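Local coordinates for protein peptidase S15/CocE/NonD (Thaumarchaeota archaeon SCGC AB-539-E09, PDB 4PF1) that acts as an aminopeptidase, a serine peptidase of the alpha/beta-hydrolase fold that probably releases residues from the N-terminal ends of peptides, at residues A[182-187]-A[330-335]; A[288-293]-A[349-354]; A[325-330]-A[336-341]. All coordinates share one frame; numbering follows the deposited sequence.

Contact 1: residues A[182-187]-A[330-335]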
loop_
_atom_site.group_PDB
_atom_site.type_symbol
_atom_site.label_atom_id
_atom_site.label_comp_id
_atom_site.label_asym_id
_atom_site.label_seq_id
_atom_site.Cartn_x
_atom_site.Cartn_y
_atom_site.Cartn_z
ATOM N N VAL A 182 17.946 -22.699 -24.622
ATOM C CA VAL A 182 17.029 -22.648 -23.481
ATOM C C VAL A 182 15.772 -21.827 -23.894
ATOM O O VAL A 182 15.672 -20.635 -23.569
ATOM C CB VAL A 182 17.687 -22.116 -22.167
ATOM C CG1 VAL A 182 16.718 -22.212 -20.990
ATOM C CG2 VAL A 182 18.983 -22.858 -21.845
ATOM N N PRO A 183 14.814 -22.434 -24.637
ATOM C CA PRO A 183 13.613 -21.674 -25.016
ATOM C C PRO A 183 12.580 -21.609 -23.873
ATOM O O PRO A 183 12.093 -22.643 -23.407
ATOM C CB PRO A 183 13.086 -22.429 -26.240
ATOM C CG PRO A 183 13.597 -23.825 -26.093
ATOM C CD PRO A 183 14.761 -23.825 -25.139
ATOM N N PHE A 184 12.290 -20.385 -23.392
ATOM C CA PHE A 184 11.289 -20.129 -22.347
ATOM C C PHE A 184 9.956 -19.778 -22.975
ATOM O O PHE A 184 9.930 -19.047 -23.967
ATOM C CB PHE A 184 11.716 -18.960 -21.437
ATOM C CG PHE A 184 12.904 -19.150 -20.529
ATOM C CD1 PHE A 184 14.194 -18.898 -20.986
ATOM C CD2 PHE A 184 12.728 -19.421 -19.177
ATOM C CE1 PHE A 184 15.292 -18.991 -20.124
ATOM C CE2 PHE A 184 13.827 -19.526 -18.317
ATOM C CZ PHE A 184 15.100 -19.306 -18.796
ATOM N N ALA A 185 8.848 -20.282 -22.405
ATOM C CA ALA A 185 7.462 -19.959 -22.800
ATOM C C ALA A 185 7.339 -19.549 -24.293
ATOM O O ALA A 185 6.785 -18.492 -24.601
ATOM C CB ALA A 185 6.949 -18.834 -21.916
ATOM N N SER A 186 7.874 -20.383 -25.199
ATOM C CA SER A 186 7.965 -20.098 -26.631
ATOM C C SER A 186 6.624 -20.026 -27.353
ATOM O O SER A 186 5.664 -20.707 -26.977
ATOM C CB SER A 186 8.832 -21.146 -27.320
ATOM O OG SER A 186 10.151 -21.134 -26.799
ATOM N N MET A 187 6.586 -19.218 -28.432
ATOM C CA MET A 187 5.452 -19.131 -29.344
ATOM C C MET A 187 5.556 -20.343 -30.268
ATOM O O MET A 187 6.534 -20.455 -31.014
ATOM C CB MET A 187 5.488 -17.806 -30.139
ATOM C CG MET A 187 5.349 -16.559 -29.272
ATOM S SD MET A 187 5.548 -15.005 -30.194
ATOM C CE MET A 187 4.089 -15.023 -31.169
ATOM N N GLN A 330 7.762 -15.203 -15.315
ATOM C CA GLN A 330 8.350 -15.611 -14.026
ATOM C C GLN A 330 9.515 -16.620 -14.109
ATOM O O GLN A 330 10.336 -16.674 -13.186
ATOM C CB GLN A 330 7.276 -16.135 -13.086
ATOM C CG GLN A 330 6.684 -15.027 -12.232
ATOM C CD GLN A 330 5.599 -15.510 -11.311
ATOM O OE1 GLN A 330 4.819 -16.416 -11.633
ATOM N NE2 GLN A 330 5.499 -14.879 -10.157
ATOM N N GLY A 331 9.591 -17.392 -15.188
ATOM C CA GLY A 331 10.704 -18.316 -15.394
ATOM C C GLY A 331 12.001 -17.569 -15.676
ATOM O O GLY A 331 13.093 -18.090 -15.427
ATOM N N ARG A 332 11.877 -16.305 -16.151
ATOM C CA ARG A 332 12.991 -15.427 -16.525
ATOM C C ARG A 332 13.268 -14.333 -15.465
ATOM O O ARG A 332 14.107 -13.457 -15.690
ATOM C CB ARG A 332 12.703 -14.784 -17.891
ATOM C CG ARG A 332 12.711 -15.776 -19.042
ATOM C CD ARG A 332 12.121 -15.170 -20.295
ATOM N NE ARG A 332 10.662 -15.271 -20.310
ATOM C CZ ARG A 332 9.869 -14.518 -21.061
ATOM N NH1 ARG A 332 10.384 -13.595 -21.866
ATOM N NH2 ARG A 332 8.555 -14.682 -21.020
ATOM N N ARG A 333 12.581 -14.394 -14.311
ATOM C CA ARG A 333 12.782 -13.434 -13.221
ATOM C C ARG A 333 12.519 -14.114 -11.862
ATOM O O ARG A 333 12.615 -15.338 -11.764
ATOM C CB ARG A 333 11.894 -12.170 -13.416
ATOM C CG ARG A 333 10.375 -12.416 -13.383
ATOM C CD ARG A 333 9.607 -11.103 -13.331
ATOM N NE ARG A 333 8.154 -11.302 -13.342
ATOM C CZ ARG A 333 7.404 -11.429 -12.248
ATOM N NH1 ARG A 333 7.964 -11.398 -11.044
ATOM N NH2 ARG A 333 6.093 -11.595 -12.352
ATOM N N ASP A 334 12.224 -13.314 -10.818
ATOM C CA ASP A 334 11.880 -13.806 -9.488
ATOM C C ASP A 334 10.469 -14.400 -9.501
ATOM O O ASP A 334 9.586 -13.876 -10.192
ATOM C CB ASP A 334 11.970 -12.668 -8.458
ATOM C CG ASP A 334 11.047 -11.504 -8.766
ATOM O OD1 ASP A 334 11.224 -10.872 -9.832
ATOM O OD2 ASP A 334 10.108 -11.265 -7.973
ATOM N N ALA A 335 10.253 -15.495 -8.758
ATOM C CA ALA A 335 8.936 -16.120 -8.681
ATOM C C ALA A 335 8.700 -16.752 -7.308
ATOM O O ALA A 335 8.661 -17.986 -7.180
ATOM C CB ALA A 335 8.772 -17.149 -9.786
#

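Contact 2: residues A[288-293]-A[349-354]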
loop_
_atom_site.group_PDB
_atom_site.type_symbol
_atom_site.label_atom_id
_atom_site.label_comp_id
_atom_site.label_asym_id
_atom_site.label_seq_id
_atom_site.Cartn_x
_atom_site.Cartn_y
_atom_site.Cartn_z
ATOM N N LEU A 288 16.672 -27.203 -23.354
ATOM C CA LEU A 288 16.085 -27.100 -22.027
ATOM C C LEU A 288 14.779 -26.304 -22.158
ATOM O O LEU A 288 14.794 -25.069 -22.136
ATOM C CB LEU A 288 17.078 -26.444 -21.036
ATOM C CG LEU A 288 16.655 -26.356 -19.551
ATOM C CD1 LEU A 288 16.505 -27.741 -18.923
ATOM C CD2 LEU A 288 17.662 -25.546 -18.751
ATOM N N ILE A 289 13.664 -27.015 -22.391
ATOM C CA ILE A 289 12.352 -26.390 -22.578
ATOM C C ILE A 289 11.801 -25.964 -21.218
ATOM O O ILE A 289 11.631 -26.798 -20.329
ATOM C CB ILE A 289 11.362 -27.312 -23.350
ATOM C CG1 ILE A 289 12.024 -27.921 -24.614
ATOM C CG2 ILE A 289 10.079 -26.543 -23.704
ATOM C CD1 ILE A 289 11.337 -29.174 -25.163
ATOM N N VAL A 290 11.548 -24.660 -21.059
ATOM C CA VAL A 290 11.072 -24.086 -19.802
ATOM C C VAL A 290 9.657 -23.544 -19.978
ATOM O O VAL A 290 9.447 -22.548 -20.679
ATOM C CB VAL A 290 12.036 -22.993 -19.264
ATOM C CG1 VAL A 290 11.772 -22.707 -17.793
ATOM C CG2 VAL A 290 13.496 -23.376 -19.483
ATOM N N GLY A 291 8.701 -24.216 -19.348
ATOM C CA GLY A 291 7.295 -23.838 -19.384
ATOM C C GLY A 291 6.751 -23.435 -18.029
ATOM O O GLY A 291 7.309 -23.805 -16.992
ATOM N N GLY A 292 5.663 -22.675 -18.047
ATOM C CA GLY A 292 4.986 -22.211 -16.845
ATOM C C GLY A 292 3.566 -22.721 -16.747
ATOM O O GLY A 292 2.822 -22.684 -17.733
ATOM N N LEU A 293 3.174 -23.180 -15.547
ATOM C CA LEU A 293 1.829 -23.707 -15.265
ATOM C C LEU A 293 0.737 -22.643 -15.432
ATOM O O LEU A 293 -0.393 -22.980 -15.788
ATOM C CB LEU A 293 1.755 -24.283 -13.831
ATOM C CG LEU A 293 2.421 -25.651 -13.588
ATOM C CD1 LEU A 293 2.537 -25.937 -12.096
ATOM C CD2 LEU A 293 1.637 -26.781 -14.258
ATOM N N GLY A 349 14.586 -17.879 -9.733
ATOM C CA GLY A 349 16.013 -17.760 -9.439
ATOM C C GLY A 349 16.660 -19.095 -9.106
ATOM O O GLY A 349 17.813 -19.331 -9.482
ATOM N N TRP A 350 15.907 -19.998 -8.419
ATOM C CA TRP A 350 16.393 -21.342 -8.071
ATOM C C TRP A 350 16.648 -22.159 -9.337
ATOM O O TRP A 350 17.654 -22.860 -9.413
ATOM C CB TRP A 350 15.403 -22.090 -7.150
ATOM C CG TRP A 350 15.839 -23.490 -6.817
ATOM C CD1 TRP A 350 16.667 -23.870 -5.803
ATOM C CD2 TRP A 350 15.534 -24.686 -7.556
ATOM N NE1 TRP A 350 16.899 -25.227 -5.862
ATOM C CE2 TRP A 350 16.218 -25.752 -6.930
ATOM C CE3 TRP A 350 14.748 -24.960 -8.692
ATOM C CZ2 TRP A 350 16.128 -27.073 -7.391
ATOM C CZ3 TRP A 350 14.675 -26.265 -9.156
ATOM C CH2 TRP A 350 15.352 -27.305 -8.506
ATOM N N PHE A 351 15.716 -22.098 -10.310
ATOM C CA PHE A 351 15.844 -22.836 -11.565
ATOM C C PHE A 351 17.058 -22.359 -12.374
ATOM O O PHE A 351 17.811 -23.191 -12.878
ATOM C CB PHE A 351 14.554 -22.736 -12.419
ATOM C CG PHE A 351 14.795 -23.014 -13.889
ATOM C CD1 PHE A 351 15.066 -24.305 -14.335
ATOM C CD2 PHE A 351 14.850 -21.973 -14.810
ATOM C CE1 PHE A 351 15.361 -24.551 -15.675
ATOM C CE2 PHE A 351 15.145 -22.223 -16.152
ATOM C CZ PHE A 351 15.396 -23.509 -16.574
ATOM N N ARG A 352 17.215 -21.036 -12.542
ATOM C CA ARG A 352 18.305 -20.481 -13.350
ATOM C C ARG A 352 19.682 -20.778 -12.758
ATOM O O ARG A 352 20.578 -21.178 -13.500
ATOM C CB ARG A 352 18.125 -18.973 -13.577
ATOM C CG ARG A 352 17.017 -18.663 -14.585
ATOM C CD ARG A 352 16.994 -17.206 -15.049
ATOM N NE ARG A 352 17.003 -16.244 -13.940
ATOM C CZ ARG A 352 15.937 -15.919 -13.215
ATOM N NH1 ARG A 352 14.764 -16.498 -13.448
ATOM N NH2 ARG A 352 16.040 -15.032 -12.237
ATOM N N ARG A 353 19.843 -20.625 -11.434
ATOM C CA ARG A 353 21.131 -20.863 -10.774
ATOM C C ARG A 353 21.488 -22.357 -10.680
ATOM O O ARG A 353 22.638 -22.716 -10.917
ATOM C CB ARG A 353 21.153 -20.253 -9.360
ATOM C CG ARG A 353 21.071 -18.722 -9.313
ATOM C CD ARG A 353 21.277 -18.168 -7.906
ATOM N NE ARG A 353 20.483 -18.885 -6.905
ATOM C CZ ARG A 353 19.271 -18.517 -6.504
ATOM N NH1 ARG A 353 18.709 -17.417 -6.992
ATOM N NH2 ARG A 353 18.616 -19.236 -5.604
ATOM N N ASN A 354 20.519 -23.216 -10.299
ATOM C CA ASN A 354 20.791 -24.630 -10.023
ATOM C C ASN A 354 20.576 -25.585 -11.204
ATOM O O ASN A 354 21.074 -26.709 -11.147
ATOM C CB ASN A 354 19.959 -25.105 -8.834
ATOM C CG ASN A 354 20.355 -24.447 -7.543
ATOM O OD1 ASN A 354 21.321 -24.846 -6.889
ATOM N ND2 ASN A 354 19.639 -23.400 -7.165
#

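Contact 3: residues A[325-330]-A[336-341]. With GOL (glycerol), chain F.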
loop_
_atom_site.group_PDB
_atom_site.type_symbol
_atom_site.label_atom_id
_atom_site.label_comp_id
_atom_site.label_asym_id
_atom_site.label_seq_id
_atom_site.Cartn_x
_atom_site.Cartn_y
_atom_site.Cartn_z
ATOM N N PRO A 325 5.929 -23.142 -11.422
ATOM C CA PRO A 325 4.653 -22.484 -11.064
ATOM C C PRO A 325 4.679 -21.027 -11.506
ATOM O O PRO A 325 4.594 -20.101 -10.688
ATOM C CB PRO A 325 4.630 -22.620 -9.541
ATOM C CG PRO A 325 6.083 -22.521 -9.148
ATOM C CD PRO A 325 6.887 -23.113 -10.293
ATOM N N TRP A 326 4.849 -20.823 -12.805
ATOM C CA TRP A 326 5.123 -19.510 -13.335
ATOM C C TRP A 326 4.093 -18.998 -14.291
ATOM O O TRP A 326 3.504 -19.759 -15.056
ATOM C CB TRP A 326 6.488 -19.538 -14.053
ATOM C CG TRP A 326 7.623 -20.021 -13.196
ATOM C CD1 TRP A 326 7.915 -19.626 -11.923
ATOM C CD2 TRP A 326 8.669 -20.921 -13.587
ATOM N NE1 TRP A 326 9.068 -20.237 -11.489
ATOM C CE2 TRP A 326 9.551 -21.042 -12.488
ATOM C CE3 TRP A 326 8.952 -21.635 -14.766
ATOM C CZ2 TRP A 326 10.674 -21.879 -12.518
ATOM C CZ3 TRP A 326 10.055 -22.475 -14.788
ATOM C CH2 TRP A 326 10.913 -22.578 -13.681
ATOM N N ASN A 327 3.942 -17.670 -14.309
ATOM C CA ASN A 327 3.171 -16.987 -15.322
ATOM C C ASN A 327 4.100 -16.821 -16.546
ATOM O O ASN A 327 5.190 -17.404 -16.560
ATOM C CB ASN A 327 2.609 -15.648 -14.800
ATOM C CG ASN A 327 3.617 -14.565 -14.470
ATOM O OD1 ASN A 327 4.790 -14.621 -14.828
ATOM N ND2 ASN A 327 3.148 -13.507 -13.840
ATOM N N HIS A 328 3.711 -16.012 -17.532
ATOM C CA HIS A 328 4.493 -15.848 -18.754
ATOM C C HIS A 328 5.993 -15.437 -18.550
ATOM O O HIS A 328 6.858 -15.981 -19.237
ATOM C CB HIS A 328 3.812 -14.867 -19.704
ATOM C CG HIS A 328 4.437 -14.838 -21.055
ATOM N ND1 HIS A 328 4.681 -16.002 -21.759
ATOM C CD2 HIS A 328 4.888 -13.788 -21.772
ATOM C CE1 HIS A 328 5.266 -15.623 -22.880
ATOM N NE2 HIS A 328 5.401 -14.298 -22.936
ATOM N N GLY A 329 6.276 -14.502 -17.644
ATOM C CA GLY A 329 7.645 -14.012 -17.466
ATOM C C GLY A 329 8.412 -14.455 -16.230
ATOM O O GLY A 329 9.603 -14.145 -16.112
ATOM N N GLN A 330 7.762 -15.203 -15.315
ATOM C CA GLN A 330 8.350 -15.611 -14.026
ATOM C C GLN A 330 9.515 -16.620 -14.109
ATOM O O GLN A 330 10.336 -16.674 -13.186
ATOM C CB GLN A 330 7.276 -16.135 -13.086
ATOM C CG GLN A 330 6.684 -15.027 -12.232
ATOM C CD GLN A 330 5.599 -15.510 -11.311
ATOM O OE1 GLN A 330 4.819 -16.416 -11.633
ATOM N NE2 GLN A 330 5.499 -14.879 -10.157
ATOM N N ARG A 336 8.548 -15.903 -6.276
ATOM C CA ARG A 336 8.273 -16.344 -4.902
ATOM C C ARG A 336 6.785 -16.571 -4.712
ATOM O O ARG A 336 6.384 -17.400 -3.895
ATOM C CB ARG A 336 8.767 -15.304 -3.882
ATOM C CG ARG A 336 10.273 -15.257 -3.722
ATOM C CD ARG A 336 10.696 -14.135 -2.797
ATOM N NE ARG A 336 12.150 -13.976 -2.770
ATOM C CZ ARG A 336 12.831 -13.181 -3.589
ATOM N NH1 ARG A 336 12.196 -12.463 -4.509
ATOM N NH2 ARG A 336 14.151 -13.098 -3.497
ATOM N N SER A 337 5.965 -15.801 -5.448
ATOM C CA SER A 337 4.508 -15.851 -5.360
ATOM C C SER A 337 3.875 -15.512 -6.710
ATOM O O SER A 337 4.583 -15.116 -7.634
ATOM C CB SER A 337 4.018 -14.871 -4.293
ATOM O OG SER A 337 4.315 -13.532 -4.651
ATOM N N LEU A 338 2.542 -15.676 -6.814
ATOM C CA LEU A 338 1.732 -15.316 -7.981
ATOM C C LEU A 338 0.319 -15.035 -7.507
ATOM O O LEU A 338 -0.422 -15.965 -7.177
ATOM C CB LEU A 338 1.754 -16.406 -9.067
ATOM C CG LEU A 338 0.963 -16.072 -10.344
ATOM C CD1 LEU A 338 1.641 -14.972 -11.147
ATOM C CD2 LEU A 338 0.783 -17.284 -11.191
ATOM N N GLY A 339 -0.017 -13.754 -7.404
ATOM C CA GLY A 339 -1.290 -13.324 -6.842
ATOM C C GLY A 339 -1.351 -13.698 -5.370
ATOM O O GLY A 339 -0.407 -13.410 -4.627
ATOM N N PRO A 340 -2.382 -14.463 -4.934
ATOM C CA PRO A 340 -2.434 -14.869 -3.520
ATOM C C PRO A 340 -1.607 -16.127 -3.219
ATOM O O PRO A 340 -1.396 -16.442 -2.045
ATOM C CB PRO A 340 -3.930 -15.124 -3.273
ATOM C CG PRO A 340 -4.619 -14.941 -4.611
ATOM C CD PRO A 340 -3.571 -14.929 -5.667
ATOM N N LEU A 341 -1.151 -16.849 -4.269
ATOM C CA LEU A 341 -0.382 -18.089 -4.111
ATOM C C LEU A 341 1.059 -17.807 -3.736
ATOM O O LEU A 341 1.709 -16.996 -4.386
ATOM C CB LEU A 341 -0.426 -18.953 -5.388
ATOM C CG LEU A 341 -1.801 -19.261 -5.998
ATOM C CD1 LEU A 341 -1.656 -20.183 -7.182
ATOM C CD2 LEU A 341 -2.742 -19.888 -4.979
HETATM C C1 GOL F . 5.489 -11.775 -8.132
HETATM O O1 GOL F . 6.584 -12.379 -8.807
HETATM C C2 GOL F . 4.216 -11.924 -8.932
HETATM O O2 GOL F . 4.264 -11.078 -10.086
HETATM C C3 GOL F . 3.016 -11.566 -8.088
HETATM O O3 GOL F . 1.816 -11.821 -8.798
#

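Contact 1: residues A[182-187]-A[330-335]
The side chain of Arg-332 runs over the benzyl group of Phe-184, and its aliphatic part does the touching. CG of Arg-332 stands over one face of the Phe-184 ring, 3.7 Å from the ring centroid and only 15° off the normal, a CH-pi contact displaced toward the CG-CD2 side of the ring. The two side chains run antiparallel to one another: the arginine runs back toward the base of the phenylalanine, where its CD comes within 4.0 Å of Phe-184 CB, while the ring reaches forward to the backbone of Gly-331. With CG anti to the carbonyl carbon (chi1 -68°), Phe-184 sends its ring to that backbone, and CE2 comes 3.3 Å from Gly-331 O at an oblique angle. This carbonyl oxygen already accepts a hydrogen bond from NH1 of Arg-352. Phe-184 closes strand 178-184 of the central alpha/beta-hydrolase sheet, while Gly-331 and Arg-332 belong to the loop that leaves strand 319-324 and carries His-328. That histidine lies with Ser-161 and Asp-295 in an arrangement consistent with the catalytic triad of a serine peptidase. Arg-332 bends at chi3 (-84°), which turns its guanidinium off the line of the methylenes, and NH2 is hydrogen-bonded to His-328 O. The guanidinium and ring planes are inclined to each other, and the group meets Phe-184 obliquely through CB, without stacking on the ring. Elsewhere around the buried phenylalanine, Val-290, Phe-351 and Met-356 contribute apolar contacts.

Contact 2: residues A[288-293]-A[349-354]
Phe-351 holds its CG anti to the backbone N (chi1 158°), which carries the ring off helix 347-365 toward strand 287-292, and Leu-288 on that strand uses the same kind of first torsion (chi1 -175°) to send its branch back toward the ring. Both methyls of Val-290 also face the phenylalanine. The ring leads with its far end: CZ lies 3.5 Å from Val-290 CG2 and 3.7 Å from Leu-288 CD2. These two methyls meet the ring obliquely. The contact spreads a little along the ring, since CE2 approaches Val-290 CG1 at 3.8 Å while CE1 lies 4.0 Å from Leu-288 CD2. Leu-288 and Val-290 point to the same side of their strand, as alternate residues do, whereas Ile-289 between them points away toward helix 301-309. No hydrogen bond crosses here; the join is wholly apolar and buried. This is the helix-on-sheet packing of an alpha/beta-hydrolase core, with helix 347-365 lying against one face of the central sheet. Strand 287-292 runs parallel between strands 178-184 and 319-324, and Phe-351 also touches Val-322 on the second of these, while Met-356 and Phe-359 of its own helix extend the apolar layer over Leu-288.

Contact 3: residues A[325-330]-A[336-341]
Leu-341 N bonds to Leu-338 O to close a type II' beta turn in which Gly-339 takes the positive phi, and the reverse bond from Leu-338 N to Leu-341 O pairs strands 337-338 and 341-342 into a tight two-residue beta hairpin. Leu-338, the turn's first residue, points toward Asn-327 and Gln-330, and Ser-337 offers its backbone O. The amide of Gln-330 makes the one hydrogen bond across the contact: NE2 donates a hydrogen bond to Ser-337 O at 2.7 Å, in the carbonyl plane, although the bond is bent, with an N-H...O angle of 135°. The extended glutamine chain (chi2 179°) carries the amide between Ser-337 O and Asn-327 N. Its OE1 turns back on its own segment and accepts from Asn-327 N at 3.1 Å on a lone pair, and these two bonds fix the rotation of the group. Asn-327 OD1 in turn receives weak, bent bonds from the backbone N atoms of Gly-329 and Gln-330. The bend these bonds brace carries His-328, whose ND1 is bonded to Asp-295 and NE2 to Ser-161, consistent with the catalytic triad of an alpha/beta hydrolase, where the histidine sits in the loop after a late strand of the sheet. Leu-338 sets CD1 against both amides, 3.4 Å from Asn-327 ND2 and 3.5 Å from Gln-330 OE1. Asn-327 ND2 is hydrogen-bonded to Gly-454 O. A glycerol, probably from the crystallisation liquor, bridges the segments: its O1 accepts from Gln-330 NE2 at 3.0 Å, and its O3 from Gly-339 N at the same distance, with a straighter N-H...O angle of 167°.

How the contacts relate
Contact 1 lies at the C-terminal end of strand 178-184 and contact 3 in the loop after strand 319-324, while contact 2 packs helix 347-365 on strand 287-292, which runs between those two strands in the alpha/beta-hydrolase sheet. Contacts 1 and 2 have centres about 7 Å apart; Ala-185 N and Val-290 O join them by a probable hydrogen bond. Contact 3, centred about 11 Å from contact 1 and 13 Å from contact 2, shares Gln-330 with contact 1. Along the chain it is nested between the two segments of contact 2, whereas contact 1 crosses both. Trp-326 packs against Val-290, Phe-351 and Ala-335, tying the loop bearing the probable catalytic histidine to sheet and helix.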